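Local coordinates for MaoC domain protein dehydratase (Chloroflexus aurantiacus, PDB 4E3E), which catalyses the reversible dehydration of beta-methylmalyl-CoA to mesaconyl-CoA, a step of the glyoxylate assimilation cycle, at residues Ile20-Pro25 / Leu105-Lys110; His70-Lys75 / Leu140-Trp145; Ala266-Ile271 / Val346-Arg351; Val176-Ser181 / Thr305-Leu310. One frame throughout, in Å; residues are numbered along the deposited sequence.

Interaction 1: residues Ile20-Pro25 / Leu105-Lys110; sequences IVHATP and LSTTSK
H22 and S109 meet through their side chains. H22 NE2 lies 2.8 Å from S109 OG in a nearly straight hydrogen bond (169°), and the hydroxyl sits in the plane of the imidazole, at its edge. Either atom could be the donor. The torsion of H22 sets up this reach: CG lies anti to the carbonyl carbon (chi1 -54°), which swings the ring across to the neighbouring strand. It passes T107, whose CG2 is 3.9 Å from H22 CD2.

I20 O lies over one face of this ring, toward its rim. The backbones pair beside it. I20 and S109 form an antiparallel hydrogen-bonded pair, with I20 N to S109 O at 2.7 Å and S109 N to I20 O at 2.9 Å. V21 and T108 follow as a non-hydrogen-bonded pair; their side chains lie side by side and point the same way, with the CG2 methyls in loose contact. H22 N then bonds to T107 O at 3.2 Å. Beyond it the strands part, and one water bridges A23 O and T107 N. They close again where P25 CA makes a C-H...O contact of 3.2 Å with L105 O.

A second shell fixes the polar groups. D79 of helix 65-80 takes H22 ND1, so both ring nitrogens are held. S129 of the next strand bonds to S109 OG. H189 of the second subunit packs on P25 and S106. The pairing adds an interrupted outer strand, the last on this side within the chain, to the antiparallel sheet of a MaoC-like hot dog fold.

Interaction 2: residues His70-Lys75 / Leu140-Trp145; sequences HIVFGK and LEYIRW
V72 faces the strand between L140 and Y142. Its CB is 4.0 Å from L140 CD2, and its CG1 is 3.8 Å from Y142 CE2. CG1, anti to the backbone N (chi1 168°), reaches the tyrosine ring, and the two side chains slide past each other in opposite directions.

F73 follows and is the residue most buried by the other segment. Y142 crosses it at about a right angle. The tyrosine OH stops 3.4 Å from F73 CA, against the helix backbone. The ring of F73 carries on to R144. It lies over one face of the guanidinium, with F73 CE2 3.2 Å from the guanidinium plane and toward its rim. The two planes are 36° apart, so the groups are not parallel. F73 CZ lies 3.4 Å from R144 NH1. The extended chain of R144, from CG to NE, brings the charged group this far.

The guanidinium is held by polar partners outside the two segments. NH1 bonds to N87, a residue of the substrate site by similarity. NH2 bonds to T76 and S81. The F73 ring therefore backs an arginine already held by three polar partners.

Short axes of helix and strand pass 9.8 Å apart at 57°. This is the core of a hot dog fold: a central helix lying across the inner face of a curved antiparallel sheet.

Interaction 3: residues Ala266-Ile271 / Val346-Arg351; sequences ANALSI and VLMPRR
The peptide plane between N267 and A268 carries M348, a selenomethionine, on one face. CG of M348 sits above N267 O at 3.5 Å, and the terminal methyl CE sits above A268 N, also at 3.5 Å. The chain leaves anti to the backbone N (chi1 178°) and bends at chi3 (-63°). This bend folds CE back over the peptide. P349 CD approaches the same N267 O at 3.2 Å from another direction.

A268 is the centre of an inverse gamma turn. Its CB packs against V346 CB at 3.8 Å and touches M348 CE too. After the turn L269 N makes a weak, bent hydrogen bond to L347 O. The next bond is better formed: L347 N to S270 O, 3.1 Å and 165°. I271 and V346 then stand as an antiparallel non-hydrogen-bonded pair, with I271 CG1 and V346 CG1 in loose contact. S270 OG lies against L347 CD1, while S270 OG and Y178 OH share a hydrogen bond. I271 O is bonded to S65, a substrate-site residue by similarity.

The chain thus passes from helix 250-265 through the turn into strand 270-278. R258 of that helix bonds to A268 O, and L265 packs on M348. Strand 338-349 lies between strands 270-278 and 307-318; V346 and M348 bond through their backbones to L310 and G308 on the latter.

Interaction 4: residues Val176-Ser181 / Thr305-Leu310; sequences VPYTVS and TDIGAL
I307 and V180 pack where 176-181, part of the long loop after strand 138-149, covers the start of a strand in the second half of the hot dog fold. I307 is the centre of the tight part. Its CD1 meets V176 CG1 tip to tip at 3.8 Å. The I307 and Y178 side chains cross at about a right angle, with CD1 3.7 Å from Y178 CE1. V180 CG2 presses on I307 CG1, also at 3.8 Å. I307 CG1 lies anti to the carbonyl carbon (chi1 -65°), which carries CD1 into the angle between V176 and Y178. The side-chain contacts here are apolar, though CD1 also lies 3.5 Å from Y178 O.

The other side is polar and more open. T179 is exposed and touches D306 OD2 through CG2. R304 forms a salt bridge with D306 and also bonds to Y178 O, so one arginine joins the loop and the carboxylate. This would be expected to stabilise the negative charge of D306. From the loop itself the D306 carboxylate receives one hydrogen bond: V180 N to D306 OD2, 3.0 Å long and almost straight at 173°, made to the anti lone pair of OD2.

In the fold
From the N terminus, interaction 1 opens at 20-25 and closes at 105-110. Interaction 2 opens within that loop, on helix 65-80, and closes beyond it at 140-145, so the two cross. They touch through K75 NZ and T24 O. Together they tie the outer strand 19-27 and helix 65-80 to the sheet. Both are complete before 176-181 opens interaction 4. Interaction 3 opens at 266-271, interaction 4 closes at 305-310, and interaction 3 closes at 346-351, so these two also cross. R350 N and D306 O join them. They tie the loop before helix 187-190 and the start of strand 270-278 to strands 307-318 and 338-349. Strands 84-95 and 270-278, side by side, unite both halves.

Interaction 1: residues Ile20-Pro25 / Leu105-Lys110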
loop_
_atom_site.group_PDB
_atom_site.type_symbol
_atom_site.label_atom_id
_atom_site.label_comp_id
_atom_site.label_asym_id
_atom_site.label_seq_id
_atom_site.Cartn_x
_atom_site.Cartn_y
_atom_site.Cartn_z
ATOM N N ILE A 20 3.065 20.666 -24.459
ATOM C CA ILE A 20 3.488 19.292 -24.305
ATOM C C ILE A 20 2.318 18.441 -23.812
ATOM O O ILE A 20 1.715 18.736 -22.765
ATOM C CB ILE A 20 4.658 19.168 -23.312
ATOM C CG1 ILE A 20 5.843 20.046 -23.760
ATOM C CG2 ILE A 20 5.069 17.705 -23.159
ATOM C CD1 ILE A 20 6.928 20.195 -22.719
ATOM N N VAL A 21 1.996 17.397 -24.575
ATOM C CA VAL A 21 0.968 16.431 -24.178
ATOM C C VAL A 21 1.659 15.272 -23.460
ATOM O O VAL A 21 2.425 14.545 -24.071
ATOM C CB VAL A 21 0.155 15.914 -25.394
ATOM C CG1 VAL A 21 -0.871 14.866 -24.955
ATOM C CG2 VAL A 21 -0.529 17.077 -26.102
ATOM N N HIS A 22 1.419 15.138 -22.174
ATOM C CA HIS A 22 2.063 14.146 -21.365
ATOM C C HIS A 22 1.546 12.747 -21.515
ATOM O O HIS A 22 0.389 12.524 -21.776
ATOM C CB HIS A 22 2.065 14.576 -19.903
ATOM C CG HIS A 22 2.648 15.939 -19.669
ATOM N ND1 HIS A 22 3.917 16.204 -19.859
ATOM C CD2 HIS A 22 2.074 17.108 -19.268
ATOM C CE1 HIS A 22 4.157 17.464 -19.584
ATOM N NE2 HIS A 22 3.034 18.023 -19.226
ATOM N N ALA A 23 2.407 11.791 -21.278
ATOM C CA ALA A 23 2.055 10.399 -21.330
ATOM C C ALA A 23 1.266 9.906 -20.128
ATOM O O ALA A 23 1.171 10.565 -19.142
ATOM C CB ALA A 23 3.299 9.571 -21.509
ATOM N N THR A 24 0.750 8.703 -20.232
ATOM C CA THR A 24 0.191 8.010 -19.106
ATOM C C THR A 24 -0.995 8.596 -18.419
ATOM O O THR A 24 -0.955 8.917 -17.283
ATOM C CB THR A 24 1.266 7.808 -18.027
ATOM O OG1 THR A 24 2.509 7.641 -18.654
ATOM C CG2 THR A 24 0.972 6.625 -17.207
ATOM N N PRO A 25 -2.087 8.692 -19.136
ATOM C CA PRO A 25 -3.349 9.050 -18.534
ATOM C C PRO A 25 -3.719 8.027 -17.478
ATOM O O PRO A 25 -3.392 6.888 -17.581
ATOM C CB PRO A 25 -4.314 8.999 -19.692
ATOM C CG PRO A 25 -3.694 8.139 -20.674
ATOM C CD PRO A 25 -2.226 8.265 -20.516
ATOM N N LEU A 105 -7.614 10.942 -15.637
ATOM C CA LEU A 105 -6.974 12.242 -15.812
ATOM C C LEU A 105 -5.850 12.183 -16.841
ATOM O O LEU A 105 -5.049 11.238 -16.867
ATOM C CB LEU A 105 -6.436 12.774 -14.471
ATOM C CG LEU A 105 -7.402 12.855 -13.270
ATOM C CD1 LEU A 105 -6.762 13.614 -12.120
ATOM C CD2 LEU A 105 -8.760 13.472 -13.625
ATOM N N SER A 106 -5.817 13.190 -17.704
ATOM C CA SER A 106 -4.663 13.426 -18.570
ATOM C C SER A 106 -4.206 14.874 -18.422
ATOM O O SER A 106 -4.995 15.760 -18.072
ATOM C CB SER A 106 -4.965 13.076 -20.024
ATOM O OG SER A 106 -6.291 13.402 -20.351
ATOM N N THR A 107 -2.927 15.100 -18.684
ATOM C CA THR A 107 -2.306 16.386 -18.401
ATOM C C THR A 107 -1.575 16.925 -19.632
ATOM O O THR A 107 -0.985 16.170 -20.419
ATOM C CB THR A 107 -1.374 16.288 -17.171
ATOM O OG1 THR A 107 -2.108 15.732 -16.073
ATOM C CG2 THR A 107 -0.860 17.685 -16.748
ATOM N N THR A 108 -1.649 18.237 -19.817
ATOM C CA THR A 108 -0.848 18.906 -20.834
ATOM C C THR A 108 -0.225 20.099 -20.158
ATOM O O THR A 108 -0.806 20.643 -19.216
ATOM C CB THR A 108 -1.698 19.398 -22.013
ATOM O OG1 THR A 108 -2.591 20.404 -21.540
ATOM C CG2 THR A 108 -2.511 18.260 -22.616
ATOM N N SER A 109 0.960 20.489 -20.623
ATOM C CA SER A 109 1.652 21.675 -20.121
ATOM C C SER A 109 2.026 22.611 -21.267
ATOM O O SER A 109 2.426 22.161 -22.350
ATOM C CB SER A 109 2.928 21.298 -19.354
ATOM O OG SER A 109 2.603 20.594 -18.171
ATOM N N LYS A 110 1.901 23.912 -21.017
ATOM C CA LYS A 110 2.336 24.926 -21.961
ATOM C C LYS A 110 3.466 25.758 -21.356
ATOM O O LYS A 110 3.384 26.164 -20.208
ATOM C CB LYS A 110 1.173 25.836 -22.317
ATOM C CG LYS A 110 1.504 26.854 -23.391
ATOM C CD LYS A 110 0.271 27.695 -23.663
ATOM C CE LYS A 110 0.179 28.017 -25.112
ATOM N NZ LYS A 110 0.433 29.461 -25.377
HETATM O O HOH W 1 -1.122 12.537 -18.687
#

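Interaction 2: residues His70-Lys75 / Leu140-Trp145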
loop_
_atom_site.group_PDB
_atom_site.type_symbol
_atom_site.label_atom_id
_atom_site.label_comp_id
_atom_site.label_asym_id
_atom_site.label_seq_id
_atom_site.Cartn_x
_atom_site.Cartn_y
_atom_site.Cartn_z
ATOM N N HIS A 70 -1.092 15.680 -7.008
ATOM C CA HIS A 70 0.131 14.884 -7.201
ATOM C C HIS A 70 0.123 14.034 -8.448
ATOM O O HIS A 70 1.142 13.845 -9.095
ATOM C CB HIS A 70 0.420 14.019 -5.981
ATOM C CG HIS A 70 0.582 14.807 -4.708
ATOM N ND1 HIS A 70 1.272 15.967 -4.663
ATOM C CD2 HIS A 70 0.108 14.578 -3.420
ATOM C CE1 HIS A 70 1.250 16.453 -3.405
ATOM N NE2 HIS A 70 0.539 15.603 -2.645
ATOM N N ILE A 71 -1.044 13.527 -8.811
ATOM C CA ILE A 71 -1.171 12.765 -10.046
ATOM C C ILE A 71 -0.980 13.647 -11.294
ATOM O O ILE A 71 -0.207 13.283 -12.187
ATOM C CB ILE A 71 -2.480 11.950 -10.070
ATOM C CG1 ILE A 71 -2.352 10.789 -9.058
ATOM C CG2 ILE A 71 -2.762 11.410 -11.480
ATOM C CD1 ILE A 71 -3.636 10.053 -8.787
ATOM N N VAL A 72 -1.669 14.797 -11.341
ATOM C CA VAL A 72 -1.502 15.780 -12.425
ATOM C C VAL A 72 -0.028 16.228 -12.503
ATOM O O VAL A 72 0.601 16.190 -13.580
ATOM C CB VAL A 72 -2.478 16.974 -12.262
ATOM C CG1 VAL A 72 -2.104 18.128 -13.196
ATOM C CG2 VAL A 72 -3.917 16.526 -12.562
ATOM N N PHE A 73 0.527 16.609 -11.358
ATOM C CA PHE A 73 1.950 16.983 -11.263
ATOM C C PHE A 73 2.872 15.866 -11.741
ATOM O O PHE A 73 3.769 16.103 -12.563
ATOM C CB PHE A 73 2.283 17.410 -9.829
ATOM C CG PHE A 73 3.707 17.884 -9.620
ATOM C CD1 PHE A 73 4.767 16.986 -9.535
ATOM C CD2 PHE A 73 3.977 19.248 -9.431
ATOM C CE1 PHE A 73 6.078 17.437 -9.290
ATOM C CE2 PHE A 73 5.269 19.696 -9.183
ATOM C CZ PHE A 73 6.330 18.791 -9.115
ATOM N N GLY A 74 2.660 14.654 -11.235
ATOM C CA GLY A 74 3.489 13.506 -11.614
ATOM C C GLY A 74 3.588 13.263 -13.116
ATOM O O GLY A 74 4.667 12.978 -13.621
ATOM N N LYS A 75 2.464 13.368 -13.828
ATOM C CA LYS A 75 2.453 13.217 -15.287
ATOM C C LYS A 75 3.393 14.181 -16.011
ATOM O O LYS A 75 3.899 13.857 -17.093
ATOM C CB LYS A 75 1.052 13.446 -15.867
ATOM C CG LYS A 75 -0.055 12.677 -15.201
ATOM C CD LYS A 75 0.125 11.215 -15.440
ATOM C CE LYS A 75 0.142 10.436 -14.138
ATOM N NZ LYS A 75 0.554 9.112 -14.651
ATOM N N LEU A 140 -8.130 20.516 -12.655
ATOM C CA LEU A 140 -7.068 21.290 -12.036
ATOM C C LEU A 140 -6.240 21.989 -13.102
ATOM O O LEU A 140 -5.895 21.394 -14.132
ATOM C CB LEU A 140 -6.161 20.372 -11.224
ATOM C CG LEU A 140 -4.874 20.964 -10.629
ATOM C CD1 LEU A 140 -5.199 22.048 -9.605
ATOM C CD2 LEU A 140 -4.014 19.865 -10.013
ATOM N N GLU A 141 -5.938 23.256 -12.851
ATOM C CA GLU A 141 -4.905 23.971 -13.600
ATOM C C GLU A 141 -4.026 24.752 -12.620
ATOM O O GLU A 141 -4.496 25.193 -11.575
ATOM C CB GLU A 141 -5.515 24.898 -14.660
ATOM C CG GLU A 141 -6.376 26.021 -14.090
ATOM C CD GLU A 141 -6.895 26.960 -15.158
ATOM O OE1 GLU A 141 -6.159 27.256 -16.117
ATOM O OE2 GLU A 141 -8.043 27.406 -15.045
ATOM N N TYR A 142 -2.758 24.919 -12.953
ATOM C CA TYR A 142 -1.847 25.697 -12.110
ATOM C C TYR A 142 -0.636 26.118 -12.935
ATOM O O TYR A 142 -0.411 25.615 -14.048
ATOM C CB TYR A 142 -1.403 24.905 -10.864
ATOM C CG TYR A 142 -0.644 23.639 -11.198
ATOM C CD1 TYR A 142 0.713 23.682 -11.515
ATOM C CD2 TYR A 142 -1.288 22.398 -11.213
ATOM C CE1 TYR A 142 1.413 22.524 -11.848
ATOM C CE2 TYR A 142 -0.601 21.237 -11.542
ATOM C CZ TYR A 142 0.753 21.308 -11.861
ATOM O OH TYR A 142 1.454 20.171 -12.195
ATOM N N ILE A 143 0.132 27.047 -12.381
ATOM C CA ILE A 143 1.399 27.445 -12.951
ATOM C C ILE A 143 2.467 26.997 -11.976
ATOM O O ILE A 143 2.299 27.109 -10.763
ATOM C CB ILE A 143 1.463 28.977 -13.144
ATOM C CG1 ILE A 143 0.493 29.414 -14.251
ATOM C CG2 ILE A 143 2.886 29.443 -13.437
ATOM C CD1 ILE A 143 0.134 30.878 -14.169
ATOM N N ARG A 144 3.560 26.455 -12.491
ATOM C CA ARG A 144 4.710 26.217 -11.648
ATOM C C ARG A 144 5.941 26.621 -12.426
ATOM O O ARG A 144 5.907 26.700 -13.665
ATOM C CB ARG A 144 4.773 24.754 -11.146
ATOM C CG ARG A 144 5.336 23.706 -12.106
ATOM C CD ARG A 144 5.472 22.379 -11.378
ATOM N NE ARG A 144 5.745 21.219 -12.232
ATOM C CZ ARG A 144 6.862 20.490 -12.180
ATOM N NH1 ARG A 144 7.852 20.799 -11.328
ATOM N NH2 ARG A 144 6.991 19.434 -12.982
ATOM N N TRP A 145 7.016 26.908 -11.705
ATOM C CA TRP A 145 8.280 27.196 -12.357
ATOM C C TRP A 145 9.382 26.436 -11.705
ATOM O O TRP A 145 9.357 26.209 -10.495
ATOM C CB TRP A 145 8.553 28.701 -12.506
ATOM C CG TRP A 145 8.528 29.529 -11.239
ATOM C CD1 TRP A 145 9.616 30.078 -10.573
ATOM C CD2 TRP A 145 7.349 29.971 -10.472
ATOM N NE1 TRP A 145 9.213 30.794 -9.471
ATOM C CE2 TRP A 145 7.869 30.773 -9.350
ATOM C CE3 TRP A 145 5.969 29.788 -10.592
ATOM C CZ2 TRP A 145 7.031 31.343 -8.399
ATOM C CZ3 TRP A 145 5.131 30.371 -9.628
ATOM C CH2 TRP A 145 5.652 31.128 -8.558
#

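Interaction 3: residues Ala266-Ile271 / Val346-Arg351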
loop_
_atom_site.group_PDB
_atom_site.type_symbol
_atom_site.label_atom_id
_atom_site.label_comp_id
_atom_site.label_asym_id
_atom_site.label_seq_id
_atom_site.Cartn_x
_atom_site.Cartn_y
_atom_site.Cartn_z
ATOM N N ALA A 266 -10.299 20.770 11.167
ATOM C CA ALA A 266 -11.110 19.612 10.768
ATOM C C ALA A 266 -12.258 19.946 9.803
ATOM O O ALA A 266 -12.581 19.140 8.931
ATOM C CB ALA A 266 -11.647 18.886 11.998
ATOM N N ASN A 267 -12.871 21.123 9.942
ATOM C CA ASN A 267 -13.988 21.478 9.047
ATOM C C ASN A 267 -13.556 22.116 7.727
ATOM O O ASN A 267 -14.410 22.467 6.897
ATOM C CB ASN A 267 -15.051 22.321 9.780
ATOM C CG ASN A 267 -15.891 21.481 10.726
ATOM O OD1 ASN A 267 -16.070 21.826 11.899
ATOM N ND2 ASN A 267 -16.395 20.362 10.226
ATOM N N ALA A 268 -12.234 22.252 7.525
ATOM C CA ALA A 268 -11.698 22.685 6.231
ATOM C C ALA A 268 -11.814 21.503 5.274
ATOM O O ALA A 268 -10.829 20.809 4.987
ATOM C CB ALA A 268 -10.253 23.154 6.355
ATOM N N LEU A 269 -13.024 21.291 4.774
ATOM C CA LEU A 269 -13.377 20.016 4.153
ATOM C C LEU A 269 -12.585 19.659 2.906
ATOM O O LEU A 269 -12.331 18.469 2.649
ATOM C CB LEU A 269 -14.867 19.962 3.857
ATOM C CG LEU A 269 -15.716 19.760 5.115
ATOM C CD1 LEU A 269 -17.139 19.522 4.667
ATOM C CD2 LEU A 269 -15.196 18.622 6.024
ATOM N N SER A 270 -12.194 20.677 2.139
ATOM C CA SER A 270 -11.444 20.444 0.907
ATOM C C SER A 270 -10.648 21.673 0.548
ATOM O O SER A 270 -10.980 22.790 0.972
ATOM C CB SER A 270 -12.380 20.085 -0.247
ATOM O OG SER A 270 -13.182 21.201 -0.608
ATOM N N ILE A 271 -9.596 21.452 -0.233
ATOM C CA ILE A 271 -8.767 22.517 -0.754
ATOM C C ILE A 271 -9.308 22.924 -2.108
ATOM O O ILE A 271 -9.476 22.076 -3.001
ATOM C CB ILE A 271 -7.292 22.081 -0.892
ATOM C CG1 ILE A 271 -6.700 21.800 0.497
ATOM C CG2 ILE A 271 -6.522 23.143 -1.676
ATOM C CD1 ILE A 271 -5.320 21.141 0.478
ATOM N N VAL A 346 -9.098 26.984 1.542
ATOM C CA VAL A 346 -9.980 25.879 1.902
ATOM C C VAL A 346 -11.421 26.364 1.899
ATOM O O VAL A 346 -11.692 27.568 2.018
ATOM C CB VAL A 346 -9.633 25.297 3.286
ATOM C CG1 VAL A 346 -8.221 24.708 3.280
ATOM C CG2 VAL A 346 -9.760 26.376 4.374
ATOM N N LEU A 347 -12.345 25.431 1.736
ATOM C CA LEU A 347 -13.755 25.714 1.922
ATOM C C LEU A 347 -14.149 25.169 3.293
ATOM O O LEU A 347 -13.691 24.088 3.675
ATOM C CB LEU A 347 -14.599 25.052 0.824
ATOM C CG LEU A 347 -14.249 25.352 -0.642
ATOM C CD1 LEU A 347 -15.118 24.524 -1.581
ATOM C CD2 LEU A 347 -14.389 26.836 -0.958
HETATM N N MSE A 348 -14.991 25.905 4.021
HETATM C CA MSE A 348 -15.473 25.466 5.343
HETATM C C MSE A 348 -16.938 25.815 5.512
HETATM O O MSE A 348 -17.348 26.921 5.165
HETATM C CB MSE A 348 -14.631 26.149 6.422
HETATM C CG MSE A 348 -15.101 25.769 7.824
HETATM SE SE MSE A 348 -13.853 26.418 9.218
HETATM C CE MSE A 348 -12.136 25.477 8.874
ATOM N N PRO A 349 -17.747 24.888 6.070
ATOM C CA PRO A 349 -19.146 25.209 6.328
ATOM C C PRO A 349 -19.284 26.423 7.242
ATOM O O PRO A 349 -18.440 26.648 8.130
ATOM C CB PRO A 349 -19.668 23.972 7.053
ATOM C CG PRO A 349 -18.749 22.880 6.641
ATOM C CD PRO A 349 -17.409 23.520 6.504
ATOM N N ARG A 350 -20.334 27.193 7.010
ATOM C CA ARG A 350 -20.677 28.352 7.852
ATOM C C ARG A 350 -21.825 28.041 8.817
ATOM O O ARG A 350 -22.624 27.136 8.569
ATOM C CB ARG A 350 -21.077 29.531 6.976
ATOM C CG ARG A 350 -19.938 30.093 6.151
ATOM C CD ARG A 350 -20.394 31.267 5.291
ATOM N NE ARG A 350 -21.116 32.294 6.048
ATOM C CZ ARG A 350 -21.407 33.506 5.582
ATOM N NH1 ARG A 350 -21.040 33.870 4.363
ATOM N NH2 ARG A 350 -22.070 34.366 6.347
ATOM N N ARG A 351 -21.911 28.788 9.913
ATOM C CA ARG A 351 -23.035 28.617 10.834
ATOM C C ARG A 351 -24.339 29.103 10.199
ATOM O O ARG A 351 -24.355 30.112 9.496
ATOM C CB ARG A 351 -22.775 29.316 12.164
ATOM C CG ARG A 351 -23.764 28.914 13.251
ATOM C CD ARG A 351 -23.195 29.118 14.640
ATOM N NE ARG A 351 -22.149 28.154 14.942
ATOM C CZ ARG A 351 -20.869 28.456 15.115
ATOM N NH1 ARG A 351 -20.452 29.721 15.026
ATOM N NH2 ARG A 351 -20.014 27.486 15.391
#

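Interaction 4: residues Val176-Ser181 / Thr305-Leu310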
loop_
_atom_site.group_PDB
_atom_site.type_symbol
_atom_site.label_atom_id
_atom_site.label_comp_id
_atom_site.label_asym_id
_atom_site.label_seq_id
_atom_site.Cartn_x
_atom_site.Cartn_y
_atom_site.Cartn_z
ATOM N N VAL A 176 -17.267 25.451 -5.857
ATOM C CA VAL A 176 -17.859 25.054 -4.572
ATOM C C VAL A 176 -18.874 23.953 -4.885
ATOM O O VAL A 176 -20.069 24.225 -5.023
ATOM C CB VAL A 176 -18.537 26.249 -3.846
ATOM C CG1 VAL A 176 -19.062 25.834 -2.476
ATOM C CG2 VAL A 176 -17.573 27.418 -3.705
ATOM N N PRO A 177 -18.391 22.703 -5.006
ATOM C CA PRO A 177 -19.135 21.612 -5.651
ATOM C C PRO A 177 -20.115 20.885 -4.752
ATOM O O PRO A 177 -20.793 19.972 -5.205
ATOM C CB PRO A 177 -18.030 20.640 -6.048
ATOM C CG PRO A 177 -16.943 20.858 -5.018
ATOM C CD PRO A 177 -17.067 22.262 -4.518
ATOM N N TYR A 178 -20.170 21.264 -3.484
ATOM C CA TYR A 178 -21.117 20.645 -2.564
ATOM C C TYR A 178 -21.872 21.706 -1.776
ATOM O O TYR A 178 -21.564 22.897 -1.873
ATOM C CB TYR A 178 -20.409 19.644 -1.648
ATOM C CG TYR A 178 -19.134 20.152 -1.026
ATOM C CD1 TYR A 178 -19.164 20.922 0.128
ATOM C CD2 TYR A 178 -17.886 19.851 -1.585
ATOM C CE1 TYR A 178 -17.989 21.387 0.712
ATOM C CE2 TYR A 178 -16.709 20.310 -1.012
ATOM C CZ TYR A 178 -16.765 21.079 0.138
ATOM O OH TYR A 178 -15.598 21.537 0.730
ATOM N N THR A 179 -22.873 21.272 -1.018
ATOM C CA THR A 179 -23.748 22.179 -0.292
ATOM C C THR A 179 -23.912 21.686 1.128
ATOM O O THR A 179 -24.033 20.487 1.360
ATOM C CB THR A 179 -25.142 22.222 -0.936
ATOM O OG1 THR A 179 -25.005 22.559 -2.318
ATOM C CG2 THR A 179 -26.013 23.270 -0.254
ATOM N N VAL A 180 -23.946 22.619 2.073
ATOM C CA VAL A 180 -24.063 22.280 3.482
ATOM C C VAL A 180 -25.354 22.852 4.045
ATOM O O VAL A 180 -25.693 23.999 3.771
ATOM C CB VAL A 180 -22.888 22.866 4.291
ATOM C CG1 VAL A 180 -23.039 22.541 5.767
ATOM C CG2 VAL A 180 -21.574 22.324 3.780
ATOM N N SER A 181 -26.082 22.061 4.824
ATOM C CA SER A 181 -27.090 22.651 5.704
ATOM C C SER A 181 -26.868 22.154 7.113
ATOM O O SER A 181 -26.476 21.000 7.315
ATOM C CB SER A 181 -28.518 22.372 5.228
ATOM O OG SER A 181 -28.783 20.986 5.184
ATOM N N THR A 305 -24.073 31.393 1.393
ATOM C CA THR A 305 -23.906 31.653 2.827
ATOM C C THR A 305 -23.702 30.380 3.659
ATOM O O THR A 305 -23.495 30.467 4.870
ATOM C CB THR A 305 -25.085 32.451 3.402
ATOM O OG1 THR A 305 -26.302 31.748 3.135
ATOM C CG2 THR A 305 -25.150 33.869 2.787
ATOM N N ASP A 306 -23.748 29.210 3.015
ATOM C CA ASP A 306 -23.603 27.907 3.701
ATOM C C ASP A 306 -22.133 27.484 3.889
ATOM O O ASP A 306 -21.812 26.683 4.776
ATOM C CB ASP A 306 -24.369 26.813 2.938
ATOM C CG ASP A 306 -23.864 26.621 1.491
ATOM O OD1 ASP A 306 -23.709 27.628 0.747
ATOM O OD2 ASP A 306 -23.638 25.454 1.093
ATOM N N ILE A 307 -21.265 28.028 3.032
ATOM C CA ILE A 307 -19.849 27.714 2.974
ATOM C C ILE A 307 -19.082 29.012 2.760
ATOM O O ILE A 307 -19.527 29.883 2.026
ATOM C CB ILE A 307 -19.528 26.740 1.804
ATOM C CG1 ILE A 307 -20.188 25.383 2.051
ATOM C CG2 ILE A 307 -18.022 26.513 1.667
ATOM C CD1 ILE A 307 -20.095 24.413 0.894
ATOM N N GLY A 308 -17.926 29.123 3.411
ATOM C CA GLY A 308 -17.032 30.258 3.246
ATOM C C GLY A 308 -15.630 29.781 2.917
ATOM O O GLY A 308 -15.334 28.583 3.005
ATOM N N ALA A 309 -14.767 30.716 2.534
ATOM C CA ALA A 309 -13.379 30.395 2.251
ATOM C C ALA A 309 -12.449 30.934 3.323
ATOM O O ALA A 309 -12.696 31.993 3.906
ATOM C CB ALA A 309 -12.968 30.938 0.888
ATOM N N LEU A 310 -11.376 30.200 3.571
ATOM C CA LEU A 310 -10.271 30.704 4.381
ATOM C C LEU A 310 -9.001 30.565 3.578
ATOM O O LEU A 310 -8.754 29.519 2.955
ATOM C CB LEU A 310 -10.124 29.922 5.686
ATOM C CG LEU A 310 -11.269 29.928 6.706
ATOM C CD1 LEU A 310 -11.011 28.870 7.776
ATOM C CD2 LEU A 310 -11.467 31.299 7.343
#